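Local structure of sporulation inhibitor of replication protein SirA (Bacillus subtilis, 4TPS) at residues Val30-Phe35 with Asn138-Gly143; His68-Met73 with Arg126-Cys131; Met73-Thr78 with Glu118-Glu123. The protein inhibits the initiation of DNA replication during sporulation, binding domain I of the initiator DnaA and so preventing excess rounds of chromosome replication. One frame throughout, in Å; residues are numbered along the deposited sequence.

In the fold
Interactions 1 and 2 lie on opposite sides of the chain's centre, with their own centres about 22 Å apart, and interaction 3 sits on the same side as interaction 2. Interaction 1 joins helix 28-39 to the edge of the antiparallel sheet by stacked aromatic rings and is partly buried. Interactions 2 and 3 both pair helix 64-75 with helix 116-128, and their centres are about 9 Å apart. Interaction 3 is partly buried and mainly aliphatic. Interaction 2 is a surface contact led by an arginine. Leu-71 CD2 lies 3.8 Å from Phe-121 CD1 and packs the two together. Along the chain, interaction 3 is nested within interaction 2, and both within interaction 1.

Interaction 1 of 3, residues Val30-Phe35 with Asn138-Gly143; sequences VMFELF and NSKRYG
Phe-32 of helix 28-39 stacks on Tyr-142 of strand 141-144. The two rings form an offset stack, with centroids 4.6 Å apart and planes tilted by 24°. The closest atoms are Phe-32 CD1 and Tyr-142 CD2, at 3.5 Å. The offset places the CB of Phe-32, not its ring, over the centre of the tyrosine. This CB lies 4.0 Å from the Tyr-142 ring centroid and almost on the ring normal, a CH-pi contact. One face of Tyr-142 therefore receives both the base of the Phe-32 side chain and the near part of its ring.

The torsions explain the overlap. Phe-32 has CG anti to its backbone N (chi1 175°), which carries the ring out from the helix toward the strand. In Tyr-142, CG sits between the backbone N and the carbonyl carbon (chi1 63°), and the ring turns across the phenylalanine. The far end of Phe-32 meets Lys-140, whose CG is 4.1 Å from Phe-32 CZ. Here the lysine contributes its aliphatic part. Its NZ stays 6.0 Å from Glu-33 OE1, so these opposite charges are near but not in contact. Lys-140 and Arg-141 both face Asp-136 in a G1 beta bulge, in the connection from strand 132-136 to strand 141-144.

Phe-32 also meets the ring of Phe-137 and touches Met-135 of strand 132-136. Tyr-142 packs on the same methionine. Leu-34 packs on an aromatic side chain of another protein's chain, probably DnaA domain I. Helix 28-39 thus lies against the strand pair 132-136 and 141-144, while Leu-34 and Phe-35 reach helix 45-58.

Interaction 2 of 3, residues His68-Met73 with Arg126-Cys131; sequences HQRLKM and RKVSPC
This is a small surface contact between helix 64-75 and the C-terminal end of helix 116-128. Arg-70 supplies the first helix's part, meeting Lys-127 and Val-128. The contact buries 105 Å² in all. The backbones remain well apart, with the CA atoms of Arg-70 and Val-128 separated by 8.3 Å.

The arginine bridges the gap with two parts of its chain. Its NH1 lies 3.6 Å from the backbone O of Lys-127. That oxygen is at the edge of the guanidinium, near its plane. The approach suits a weak electrostatic attraction, but the distance is long for a hydrogen bond. The C-terminal end of a helix carries the negative end of its dipole, so a cationic group is probably favoured here.

Val-128 CG2 touches the same side chain at two places, 4.1 Å from Arg-70 NH1 and 4.2 Å from Arg-70 CG. Chi1 (-67°) puts CG next to this methyl, and the bend at chi2 (-69°) turns the chain so NH1 meets it too. Val-128 CG2 is anti to its own carbonyl carbon, and the other methyl, CG1, makes none of these contacts. The side chain of Lys-127 starts out toward helix 64-75, but its amine end leads away and forms a long, weak ion pair with Glu-123.

Leu-71 packs on Phe-121 and Val-124, continuing the helix pairing toward the interior. Past Val-128 the chain leaves the helix. Ser-129 OG accepts a hydrogen bond from Cys-131 N, 3.0 Å away. This is an ST turn, placed where helix 116-128 gives way to strand 132-136.

Interaction 3 of 3, residues Met73-Thr78 with Glu118-Glu123; sequences MNLNKT and ETIFFE
Leu-75 and Ile-120 make the closest contact, with Leu-75 CD2 3.6 Å from Ile-120 CG2. Only this branch of the isoleucine touches the other segment. It lies anti to the backbone N, and the longer CG1 arm turns elsewhere. The other leucine methyl, CD1, approaches Phe-121 CE1 at 4.3 Å. The two methyls of Leu-75 thus reach successive residues of helix 116-128.

Asn-74 adds a polar side chain. Its ND2 is 4.1 Å from Ile-120 CG2 and 4.2 Å from Ile-120 O, so it makes van der Waals contact and no hydrogen bond here. CG anti to the backbone N (chi1 -160°) brings ND2 close to the CG2 branch, the two side chains crossing at a slant.

Next to this shell, a type II beta turn runs from Leu-75 to Thr-78. Thr-78 N bonds to Leu-75 O at 2.8 Å, and the chain reverses there. On the other side, helical bonds such as Phe-122 N to Glu-118 O (2.9 Å) hold the backbone of helix 116-128.

Leu-75, Ile-120 and Phe-121 all touch Ile-89 of strand 86-90. Phe-121 also meets Phe-100 of strand 96-103 and Ile-109 of strand 106-113. The two helices therefore pack side by side against the antiparallel sheet.

Interaction 1 of 3, residues Val30-Phe35 with Asn138-Gly143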
loop_
_atom_site.group_PDB
_atom_site.type_symbol
_atom_site.label_atom_id
_atom_site.label_comp_id
_atom_site.label_asym_id
_atom_site.label_seq_id
_atom_site.Cartn_x
_atom_site.Cartn_y
_atom_site.Cartn_z
ATOM N N VAL A 30 -10.611 -1.748 -1.265
ATOM C CA VAL A 30 -9.616 -2.620 -1.856
ATOM C C VAL A 30 -8.283 -2.433 -1.146
ATOM O O VAL A 30 -7.554 -3.383 -0.935
ATOM C CB VAL A 30 -9.457 -2.309 -3.341
ATOM C CG1 VAL A 30 -8.350 -3.171 -3.973
ATOM C CG2 VAL A 30 -10.761 -2.640 -3.998
ATOM N N MET A 31 -7.987 -1.205 -0.751
ATOM C CA MET A 31 -6.752 -0.934 0.002
ATOM C C MET A 31 -6.890 -1.509 1.402
ATOM O O MET A 31 -5.982 -2.151 1.879
ATOM C CB MET A 31 -6.410 0.573 0.101
ATOM C CG MET A 31 -5.772 1.109 -1.161
ATOM S SD MET A 31 -5.068 2.734 -1.008
ATOM C CE MET A 31 -6.575 3.651 -0.833
ATOM N N PHE A 32 -8.055 -1.326 2.017
ATOM C CA PHE A 32 -8.294 -1.944 3.304
ATOM C C PHE A 32 -8.015 -3.455 3.250
ATOM O O PHE A 32 -7.339 -3.963 4.124
ATOM C CB PHE A 32 -9.733 -1.686 3.752
ATOM C CG PHE A 32 -10.116 -2.404 5.031
ATOM C CD1 PHE A 32 -9.829 -1.805 6.240
ATOM C CD2 PHE A 32 -10.749 -3.630 5.040
ATOM C CE1 PHE A 32 -10.137 -2.415 7.424
ATOM C CE2 PHE A 32 -11.062 -4.263 6.234
ATOM C CZ PHE A 32 -10.813 -3.623 7.439
ATOM N N GLU A 33 -8.517 -4.134 2.197
ATOM C CA GLU A 33 -8.326 -5.574 2.088
ATOM C C GLU A 33 -6.842 -5.967 1.917
ATOM O O GLU A 33 -6.373 -6.951 2.469
ATOM C CB GLU A 33 -9.191 -6.153 0.961
ATOM C CG GLU A 33 -10.675 -6.076 1.319
ATOM C CD GLU A 33 -11.595 -6.737 0.301
ATOM O OE1 GLU A 33 -12.481 -6.031 -0.227
ATOM O OE2 GLU A 33 -11.446 -7.958 0.051
ATOM N N LEU A 34 -6.092 -5.181 1.169
ATOM C CA LEU A 34 -4.648 -5.378 1.024
ATOM C C LEU A 34 -3.911 -5.279 2.373
ATOM O O LEU A 34 -3.155 -6.160 2.779
ATOM C CB LEU A 34 -4.063 -4.406 0.056
ATOM C CG LEU A 34 -2.558 -4.559 -0.201
ATOM C CD1 LEU A 34 -2.298 -5.787 -1.067
ATOM C CD2 LEU A 34 -1.980 -3.327 -0.870
ATOM N N PHE A 35 -4.175 -4.209 3.073
ATOM C CA PHE A 35 -3.614 -4.031 4.428
ATOM C C PHE A 35 -4.054 -5.127 5.454
ATOM O O PHE A 35 -3.241 -5.642 6.219
ATOM C CB PHE A 35 -3.897 -2.651 4.952
ATOM C CG PHE A 35 -3.092 -1.566 4.243
ATOM C CD1 PHE A 35 -1.748 -1.434 4.451
ATOM C CD2 PHE A 35 -3.685 -0.678 3.365
ATOM C CE1 PHE A 35 -1.010 -0.428 3.828
ATOM C CE2 PHE A 35 -2.954 0.299 2.712
ATOM C CZ PHE A 35 -1.608 0.429 2.958
ATOM N N ASN A 138 -10.408 -4.721 13.482
ATOM C CA ASN A 138 -11.296 -5.392 14.435
ATOM C C ASN A 138 -12.751 -5.009 14.190
ATOM O O ASN A 138 -13.642 -5.834 14.229
ATOM C CB ASN A 138 -10.934 -5.061 15.897
ATOM C CG ASN A 138 -9.479 -5.374 16.277
ATOM O OD1 ASN A 138 -8.911 -4.782 17.236
ATOM N ND2 ASN A 138 -8.909 -6.359 15.635
ATOM N N SER A 139 -12.996 -3.725 13.974
ATOM C CA SER A 139 -14.366 -3.190 13.843
ATOM C C SER A 139 -14.766 -2.915 12.367
ATOM O O SER A 139 -15.915 -2.560 12.085
ATOM C CB SER A 139 -14.361 -1.882 14.602
ATOM O OG SER A 139 -13.459 -0.971 13.912
ATOM N N LYS A 140 -13.788 -3.005 11.455
ATOM C CA LYS A 140 -14.017 -2.734 9.993
ATOM C C LYS A 140 -14.329 -1.225 9.733
ATOM O O LYS A 140 -15.011 -0.881 8.832
ATOM C CB LYS A 140 -15.103 -3.665 9.391
ATOM C CG LYS A 140 -14.868 -3.995 7.913
ATOM C CD LYS A 140 -15.817 -5.104 7.376
ATOM C CE LYS A 140 -15.140 -6.037 6.400
ATOM N NZ LYS A 140 -15.382 -5.472 5.050
ATOM N N ARG A 141 -13.782 -0.352 10.571
ATOM C CA ARG A 141 -13.882 1.088 10.434
ATOM C C ARG A 141 -12.618 1.575 9.760
ATOM O O ARG A 141 -11.531 1.267 10.205
ATOM C CB ARG A 141 -14.009 1.794 11.798
ATOM C CG ARG A 141 -15.265 1.443 12.535
ATOM C CD ARG A 141 -15.450 2.173 13.837
ATOM N NE ARG A 141 -15.224 3.627 13.780
ATOM C CZ ARG A 141 -14.200 4.271 14.371
ATOM N NH1 ARG A 141 -13.254 3.608 15.122
ATOM N NH2 ARG A 141 -14.119 5.609 14.236
ATOM N N TYR A 142 -12.748 2.301 8.666
ATOM C CA TYR A 142 -11.572 2.797 7.969
ATOM C C TYR A 142 -11.913 4.026 7.164
ATOM O O TYR A 142 -13.057 4.239 6.780
ATOM C CB TYR A 142 -10.929 1.731 7.074
ATOM C CG TYR A 142 -11.786 1.233 5.935
ATOM C CD1 TYR A 142 -11.794 1.867 4.697
ATOM C CD2 TYR A 142 -12.700 0.211 6.139
ATOM C CE1 TYR A 142 -12.634 1.418 3.680
ATOM C CE2 TYR A 142 -13.535 -0.212 5.152
ATOM C CZ TYR A 142 -13.483 0.380 3.917
ATOM O OH TYR A 142 -14.329 -0.048 2.894
ATOM N N GLY A 143 -10.901 4.840 6.907
ATOM C CA GLY A 143 -11.089 6.028 6.106
ATOM C C GLY A 143 -9.912 6.960 6.124
ATOM O O GLY A 143 -8.986 6.808 6.906
#

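Interaction 2 of 3, residues His68-Met73 with Arg126-Cys131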
loop_
_atom_site.group_PDB
_atom_site.type_symbol
_atom_site.label_atom_id
_atom_site.label_comp_id
_atom_site.label_asym_id
_atom_site.label_seq_id
_atom_site.Cartn_x
_atom_site.Cartn_y
_atom_site.Cartn_z
ATOM N N HIS A 68 7.460 14.267 15.405
ATOM C CA HIS A 68 7.878 14.542 16.760
ATOM C C HIS A 68 7.620 16.019 17.084
ATOM O O HIS A 68 7.088 16.349 18.152
ATOM C CB HIS A 68 9.344 14.293 16.983
ATOM C CG HIS A 68 9.712 12.878 17.204
ATOM N ND1 HIS A 68 9.191 12.129 18.226
ATOM C CD2 HIS A 68 10.647 12.099 16.610
ATOM C CE1 HIS A 68 9.747 10.932 18.232
ATOM N NE2 HIS A 68 10.642 10.896 17.268
ATOM N N GLN A 69 8.021 16.909 16.169
ATOM C CA GLN A 69 7.846 18.330 16.402
ATOM C C GLN A 69 6.386 18.720 16.571
ATOM O O GLN A 69 6.020 19.449 17.510
ATOM C CB GLN A 69 8.518 19.099 15.306
ATOM C CG GLN A 69 10.028 18.840 15.318
ATOM C CD GLN A 69 10.790 19.359 14.103
ATOM O OE1 GLN A 69 10.272 19.393 12.983
ATOM N NE2 GLN A 69 12.066 19.738 14.322
ATOM N N ARG A 70 5.566 18.246 15.651
ATOM C CA ARG A 70 4.148 18.540 15.699
ATOM C C ARG A 70 3.430 17.967 16.918
ATOM O O ARG A 70 2.561 18.653 17.541
ATOM C CB ARG A 70 3.473 18.056 14.399
ATOM C CG ARG A 70 3.891 18.801 13.147
ATOM C CD ARG A 70 3.350 20.227 13.182
ATOM N NE ARG A 70 3.656 21.007 11.966
ATOM C CZ ARG A 70 2.862 21.127 10.904
ATOM N NH1 ARG A 70 1.671 20.538 10.850
ATOM N NH2 ARG A 70 3.261 21.880 9.874
ATOM N N LEU A 71 3.803 16.758 17.277
ATOM C CA LEU A 71 3.236 16.140 18.493
ATOM C C LEU A 71 3.605 16.902 19.758
ATOM O O LEU A 71 2.742 17.173 20.609
ATOM C CB LEU A 71 3.691 14.685 18.604
ATOM C CG LEU A 71 3.037 13.730 17.586
ATOM C CD1 LEU A 71 3.878 12.460 17.492
ATOM C CD2 LEU A 71 1.605 13.420 17.976
ATOM N N LYS A 72 4.870 17.223 19.917
ATOM C CA LYS A 72 5.299 17.907 21.127
ATOM C C LYS A 72 4.661 19.254 21.255
ATOM O O LYS A 72 4.313 19.673 22.365
ATOM C CB LYS A 72 6.797 18.083 21.143
ATOM C CG LYS A 72 7.567 16.786 21.391
ATOM C CD LYS A 72 9.008 17.118 21.758
ATOM C CE LYS A 72 9.996 16.197 21.082
ATOM N NZ LYS A 72 9.541 14.811 21.284
ATOM N N MET A 73 4.438 19.941 20.142
ATOM C CA MET A 73 3.749 21.232 20.197
ATOM C C MET A 73 2.289 21.094 20.607
ATOM O O MET A 73 1.794 21.823 21.481
ATOM C CB MET A 73 3.754 21.895 18.836
ATOM C CG MET A 73 5.052 22.445 18.413
ATOM S SD MET A 73 4.700 22.854 16.714
ATOM C CE MET A 73 6.399 22.876 16.176
ATOM N N ARG A 126 -3.763 14.866 10.294
ATOM C CA ARG A 126 -4.506 15.451 9.210
ATOM C C ARG A 126 -3.944 16.834 8.860
ATOM O O ARG A 126 -4.111 17.264 7.747
ATOM C CB ARG A 126 -6.012 15.439 9.458
ATOM C CG ARG A 126 -6.529 16.516 10.385
ATOM C CD ARG A 126 -7.965 16.226 10.784
ATOM N NE ARG A 126 -8.499 17.433 11.404
ATOM C CZ ARG A 126 -9.506 18.166 10.932
ATOM N NH1 ARG A 126 -10.185 17.840 9.826
ATOM N NH2 ARG A 126 -9.861 19.247 11.596
ATOM N N LYS A 127 -3.278 17.503 9.808
ATOM C CA LYS A 127 -2.615 18.758 9.487
ATOM C C LYS A 127 -1.213 18.578 8.851
ATOM O O LYS A 127 -0.646 19.483 8.270
ATOM C CB LYS A 127 -2.544 19.605 10.764
ATOM C CG LYS A 127 -3.927 20.079 11.230
ATOM C CD LYS A 127 -3.815 20.766 12.566
ATOM C CE LYS A 127 -5.158 21.199 13.124
ATOM N NZ LYS A 127 -5.167 21.378 14.626
ATOM N N VAL A 128 -0.654 17.395 8.954
ATOM C CA VAL A 128 0.583 17.069 8.308
ATOM C C VAL A 128 0.348 16.673 6.864
ATOM O O VAL A 128 1.113 17.078 5.980
ATOM C CB VAL A 128 1.281 15.947 9.069
ATOM C CG1 VAL A 128 2.442 15.330 8.264
ATOM C CG2 VAL A 128 1.791 16.499 10.403
ATOM N N SER A 129 -0.691 15.878 6.611
ATOM C CA SER A 129 -1.001 15.450 5.232
ATOM C C SER A 129 -2.437 15.032 5.108
ATOM O O SER A 129 -2.955 14.419 6.050
ATOM C CB SER A 129 -0.109 14.255 4.868
ATOM O OG SER A 129 -0.452 13.684 3.611
ATOM N N PRO A 130 -3.026 15.151 3.917
ATOM C CA PRO A 130 -4.376 14.603 3.640
ATOM C C PRO A 130 -4.378 13.109 3.281
ATOM O O PRO A 130 -5.453 12.505 3.095
ATOM C CB PRO A 130 -4.847 15.431 2.444
ATOM C CG PRO A 130 -3.605 15.763 1.717
ATOM C CD PRO A 130 -2.546 15.972 2.776
ATOM N N CYS A 131 -3.195 12.508 3.237
ATOM C CA CYS A 131 -3.041 11.165 2.693
ATOM C C CYS A 131 -2.933 10.038 3.706
ATOM O O CYS A 131 -2.530 8.897 3.314
ATOM C CB CYS A 131 -1.776 11.123 1.830
ATOM S SG CYS A 131 -1.956 12.218 0.387
#

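Interaction 3 of 3, residues Met73-Thr78 with Glu118-Glu123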
loop_
_atom_site.group_PDB
_atom_site.type_symbol
_atom_site.label_atom_id
_atom_site.label_comp_id
_atom_site.label_asym_id
_atom_site.label_seq_id
_atom_site.Cartn_x
_atom_site.Cartn_y
_atom_site.Cartn_z
ATOM N N MET A 73 4.438 19.941 20.142
ATOM C CA MET A 73 3.749 21.232 20.197
ATOM C C MET A 73 2.289 21.094 20.607
ATOM O O MET A 73 1.794 21.823 21.481
ATOM C CB MET A 73 3.754 21.895 18.836
ATOM C CG MET A 73 5.052 22.445 18.413
ATOM S SD MET A 73 4.700 22.854 16.714
ATOM C CE MET A 73 6.399 22.876 16.176
ATOM N N ASN A 74 1.589 20.166 19.985
ATOM C CA ASN A 74 0.195 19.956 20.249
ATOM C C ASN A 74 -0.132 19.391 21.631
ATOM O O ASN A 74 -1.181 19.723 22.190
ATOM C CB ASN A 74 -0.385 19.039 19.216
ATOM C CG ASN A 74 -1.867 19.178 19.155
ATOM O OD1 ASN A 74 -2.407 20.216 18.732
ATOM N ND2 ASN A 74 -2.539 18.200 19.634
ATOM N N LEU A 75 0.744 18.536 22.155
ATOM C CA LEU A 75 0.508 17.880 23.450
ATOM C C LEU A 75 1.035 18.667 24.671
ATOM O O LEU A 75 0.878 18.226 25.799
ATOM C CB LEU A 75 1.102 16.473 23.450
ATOM C CG LEU A 75 0.585 15.561 22.358
ATOM C CD1 LEU A 75 1.298 14.218 22.465
ATOM C CD2 LEU A 75 -0.913 15.355 22.449
ATOM N N ASN A 76 1.670 19.811 24.445
ATOM C CA ASN A 76 2.277 20.592 25.513
ATOM C C ASN A 76 1.249 20.813 26.643
ATOM O O ASN A 76 0.061 21.089 26.389
ATOM C CB ASN A 76 2.752 21.918 24.917
ATOM C CG ASN A 76 3.493 22.781 25.894
ATOM O OD1 ASN A 76 3.152 23.942 26.049
ATOM N ND2 ASN A 76 4.513 22.230 26.555
ATOM N N LYS A 77 1.688 20.532 27.867
ATOM C CA LYS A 77 0.853 20.650 29.083
ATOM C C LYS A 77 -0.382 19.721 29.136
ATOM O O LYS A 77 -1.229 19.844 29.985
ATOM C CB LYS A 77 0.464 22.116 29.286
ATOM C CG LYS A 77 1.677 23.071 29.224
ATOM C CD LYS A 77 1.409 24.515 29.684
ATOM C CE LYS A 77 1.375 25.537 28.552
ATOM N NZ LYS A 77 0.179 25.283 27.696
ATOM N N THR A 78 -0.447 18.752 28.241
ATOM C CA THR A 78 -1.400 17.632 28.293
ATOM C C THR A 78 -0.723 16.577 29.173
ATOM O O THR A 78 0.488 16.603 29.355
ATOM C CB THR A 78 -1.613 17.090 26.821
ATOM O OG1 THR A 78 -2.562 17.905 26.131
ATOM C CG2 THR A 78 -2.096 15.674 26.738
ATOM N N GLU A 118 -8.237 9.298 20.390
ATOM C CA GLU A 118 -7.579 9.122 19.091
ATOM C C GLU A 118 -7.625 10.395 18.241
ATOM O O GLU A 118 -6.701 10.652 17.458
ATOM C CB GLU A 118 -8.103 7.911 18.267
ATOM C CG GLU A 118 -9.584 7.860 17.967
ATOM C CD GLU A 118 -10.320 7.015 18.986
ATOM O OE1 GLU A 118 -10.344 7.445 20.172
ATOM O OE2 GLU A 118 -10.861 5.954 18.616
ATOM N N THR A 119 -8.657 11.221 18.467
ATOM C CA THR A 119 -8.853 12.434 17.691
ATOM C C THR A 119 -7.666 13.381 17.908
ATOM O O THR A 119 -7.276 14.094 16.995
ATOM C CB THR A 119 -10.185 13.104 18.068
ATOM O OG1 THR A 119 -11.262 12.238 17.647
ATOM C CG2 THR A 119 -10.315 14.451 17.392
ATOM N N ILE A 120 -7.119 13.411 19.118
ATOM C CA ILE A 120 -5.959 14.263 19.376
ATOM C C ILE A 120 -4.801 13.934 18.384
ATOM O O ILE A 120 -4.198 14.836 17.784
ATOM C CB ILE A 120 -5.518 14.185 20.849
ATOM C CG1 ILE A 120 -6.542 14.996 21.699
ATOM C CG2 ILE A 120 -4.134 14.738 21.041
ATOM C CD1 ILE A 120 -6.335 14.895 23.161
ATOM N N PHE A 121 -4.560 12.639 18.190
ATOM C CA PHE A 121 -3.535 12.201 17.257
ATOM C C PHE A 121 -3.956 12.415 15.791
ATOM O O PHE A 121 -3.154 12.866 14.970
ATOM C CB PHE A 121 -3.161 10.761 17.524
ATOM C CG PHE A 121 -2.441 10.544 18.853
ATOM C CD1 PHE A 121 -1.265 11.187 19.123
ATOM C CD2 PHE A 121 -2.923 9.647 19.773
ATOM C CE1 PHE A 121 -0.575 11.012 20.317
ATOM C CE2 PHE A 121 -2.258 9.447 20.978
ATOM C CZ PHE A 121 -1.083 10.135 21.235
ATOM N N PHE A 122 -5.207 12.117 15.475
ATOM C CA PHE A 122 -5.704 12.244 14.105
ATOM C C PHE A 122 -5.634 13.695 13.685
ATOM O O PHE A 122 -5.390 13.978 12.511
ATOM C CB PHE A 122 -7.154 11.760 13.901
ATOM C CG PHE A 122 -7.368 10.251 14.059
ATOM C CD1 PHE A 122 -6.356 9.351 13.878
ATOM C CD2 PHE A 122 -8.665 9.755 14.254
ATOM C CE1 PHE A 122 -6.568 7.995 14.015
ATOM C CE2 PHE A 122 -8.889 8.396 14.379
ATOM C CZ PHE A 122 -7.834 7.509 14.199
ATOM N N GLU A 123 -5.893 14.624 14.594
ATOM C CA GLU A 123 -5.825 16.053 14.250
ATOM C C GLU A 123 -4.375 16.462 13.891
ATOM O O GLU A 123 -4.169 17.224 12.949
ATOM C CB GLU A 123 -6.297 16.913 15.416
ATOM C CG GLU A 123 -6.563 18.332 15.012
ATOM C CD GLU A 123 -7.908 18.536 14.279
ATOM O OE1 GLU A 123 -8.275 19.711 14.082
ATOM O OE2 GLU A 123 -8.611 17.572 13.872
#